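Local atomic coordinates of protein A52 (PDB entry 2VVW), a protein that suppresses host innate immunity as a Bcl-2-like viral protein, binding IRAK2 to inhibit NF-kappa-B signalling and TRAF6 to activate p38. Residues N79-I84 against W122-R127. Numbering follows the deposited sequence.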
# COMPACT_ATOMS: atom_id res chain seq x y z
N ASN A 79 -19.37 -7.01 8.77
CA ASN A 79 -19.49 -8.15 9.71
C ASN A 79 -18.20 -8.36 10.53
O ASN A 79 -18.23 -8.65 11.73
CB ASN A 79 -19.83 -9.44 8.96
CG ASN A 79 -21.21 -9.43 8.34
OD1 ASN A 79 -22.02 -8.54 8.62
ND2 ASN A 79 -21.49 -10.42 7.49
N PHE A 80 -17.05 -8.22 9.87
CA PHE A 80 -15.77 -8.29 10.55
C PHE A 80 -15.62 -7.19 11.62
O PHE A 80 -15.21 -7.46 12.74
CB PHE A 80 -14.64 -8.18 9.55
CG PHE A 80 -13.27 -8.13 10.17
CD1 PHE A 80 -12.78 -9.21 10.87
CD2 PHE A 80 -12.48 -7.00 10.05
CE1 PHE A 80 -11.50 -9.16 11.44
CE2 PHE A 80 -11.21 -6.95 10.62
CZ PHE A 80 -10.73 -8.03 11.30
N ILE A 81 -15.95 -5.96 11.25
CA ILE A 81 -15.86 -4.83 12.20
C ILE A 81 -16.82 -5.06 13.38
O ILE A 81 -16.46 -4.81 14.56
CB ILE A 81 -16.12 -3.48 11.48
CG1 ILE A 81 -14.99 -3.16 10.47
CG2 ILE A 81 -16.28 -2.32 12.48
CD1 ILE A 81 -13.59 -2.94 11.10
N ASP A 82 -18.04 -5.52 13.09
CA ASP A 82 -19.03 -5.80 14.14
C ASP A 82 -18.43 -6.82 15.13
O ASP A 82 -18.50 -6.64 16.34
CB ASP A 82 -20.35 -6.29 13.53
CG ASP A 82 -21.39 -6.67 14.57
OD1 ASP A 82 -21.30 -7.80 15.08
OD2 ASP A 82 -22.32 -5.88 14.85
N TYR A 83 -17.79 -7.85 14.58
CA TYR A 83 -17.13 -8.90 15.37
C TYR A 83 -16.01 -8.42 16.28
O TYR A 83 -15.89 -8.85 17.44
CB TYR A 83 -16.61 -9.99 14.41
CG TYR A 83 -15.83 -11.09 15.08
CD1 TYR A 83 -16.48 -12.15 15.69
CD2 TYR A 83 -14.43 -11.08 15.08
CE1 TYR A 83 -15.76 -13.17 16.33
CE2 TYR A 83 -13.70 -12.09 15.71
CZ TYR A 83 -14.37 -13.14 16.33
OH TYR A 83 -13.66 -14.15 16.96
N ILE A 84 -15.18 -7.52 15.76
CA ILE A 84 -14.14 -6.86 16.52
C ILE A 84 -14.74 -6.10 17.71
O ILE A 84 -14.22 -6.15 18.82
CB ILE A 84 -13.31 -5.89 15.62
CG1 ILE A 84 -12.49 -6.67 14.58
CG2 ILE A 84 -12.41 -4.98 16.47
CD1 ILE A 84 -11.70 -7.86 15.13
N TRP A 122 -8.50 -4.88 2.70
CA TRP A 122 -7.37 -4.81 3.62
C TRP A 122 -7.45 -3.54 4.46
O TRP A 122 -7.05 -3.53 5.60
CB TRP A 122 -6.02 -4.90 2.89
CG TRP A 122 -5.60 -3.67 2.14
CD1 TRP A 122 -5.93 -3.34 0.85
CD2 TRP A 122 -4.77 -2.62 2.62
NE1 TRP A 122 -5.35 -2.15 0.51
CE2 TRP A 122 -4.64 -1.68 1.57
CE3 TRP A 122 -4.14 -2.37 3.84
CZ2 TRP A 122 -3.91 -0.50 1.71
CZ3 TRP A 122 -3.41 -1.19 3.98
CH2 TRP A 122 -3.30 -0.27 2.91
N LYS A 123 -7.99 -2.47 3.89
CA LYS A 123 -8.16 -1.21 4.64
C LYS A 123 -8.97 -1.39 5.93
O LYS A 123 -8.80 -0.62 6.90
CB LYS A 123 -8.83 -0.17 3.77
CG LYS A 123 -8.04 0.26 2.53
CD LYS A 123 -6.84 1.11 2.87
CE LYS A 123 -6.35 1.89 1.63
NZ LYS A 123 -7.40 2.76 0.99
N TYR A 124 -9.87 -2.37 5.94
CA TYR A 124 -10.68 -2.62 7.14
C TYR A 124 -9.85 -3.17 8.31
O TYR A 124 -10.23 -3.01 9.47
CB TYR A 124 -11.85 -3.57 6.83
CG TYR A 124 -12.97 -2.87 6.12
CD1 TYR A 124 -14.02 -2.32 6.84
CD2 TYR A 124 -12.96 -2.72 4.73
CE1 TYR A 124 -15.05 -1.66 6.21
CE2 TYR A 124 -13.99 -2.05 4.08
CZ TYR A 124 -15.03 -1.52 4.83
OH TYR A 124 -16.06 -0.85 4.20
N CYS A 125 -8.74 -3.86 8.01
CA CYS A 125 -7.80 -4.26 9.06
C CYS A 125 -7.31 -3.04 9.84
O CYS A 125 -7.20 -3.10 11.06
CB CYS A 125 -6.62 -5.00 8.48
SG CYS A 125 -7.09 -6.47 7.56
N LEU A 126 -7.03 -1.94 9.15
CA LEU A 126 -6.55 -0.74 9.83
C LEU A 126 -7.64 -0.15 10.68
O LEU A 126 -7.37 0.32 11.81
CB LEU A 126 -6.05 0.33 8.84
CG LEU A 126 -5.17 -0.12 7.67
CD1 LEU A 126 -4.83 1.05 6.72
CD2 LEU A 126 -3.93 -0.79 8.20
N ARG A 127 -8.87 -0.13 10.16
CA ARG A 127 -10.00 0.40 10.94
C ARG A 127 -10.16 -0.43 12.22
O ARG A 127 -10.35 0.10 13.28
CB ARG A 127 -11.30 0.39 10.12
CG ARG A 127 -12.45 1.18 10.74
CD ARG A 127 -13.74 1.13 9.92
NE ARG A 127 -13.58 1.51 8.51
CZ ARG A 127 -14.60 1.70 7.67
NH1 ARG A 127 -15.86 1.55 8.07
NH2 ARG A 127 -14.37 2.04 6.40
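In the all-helical Bcl-2-like fold of A52, helix 76-90 lies beside the first turns of helix 123-132, and Ile-81 reaches across to Tyr-124. The two segments run nearly the same way, their local axes 10.3 Å apart at closest approach and crossing at -21°. Ile-81 and Tyr-124 are level with each other, with CA atoms 7.6 Å apart. The longer branch of Ile-81 does the touching: CG1 meets the edge of the Tyr-124 ring, close to the ring plane, with 3.9 Å from Ile-81 CG1 to Tyr-124 CD1. Tyrosine suits this partly exposed position by giving the isoleucine an apolar ring edge. In Ile-81, chi1 (-67°) sets CG1 anti to the carbonyl carbon, and the turn at chi2 (-64°) brings CD1 toward the neighbouring helix. There the methyl rests against the backbone of helix 123-132, Ile-81 CD1 lying 3.7 Å from Tyr-124 O, and also touches CB of Arg-127. A branched aliphatic residue suits this place because it packs without needing a polar partner, and no hydrogen bond links the two segments. Tyr-124 and Arg-127 lie one turn apart; in one of two arginine conformers the tyrosine ring lies over the guanidinium, so this stacking may be partial. Deeper in, the edge of the Phe-80 ring faces the Tyr-124 carbonyl, with 4.2 Å between Phe-80 CE2 and Tyr-124 O. This large buried ring can touch two helices at once, packing also on Cys-106 and Val-109 of helix 96-115, while Ile-81 also meets Ala-128 and Leu-131, further along helix 123-132. Side-chain packing of this kind, with helix 96-115 behind it, belongs to the all-helical bundle of the Bcl-2-like fold.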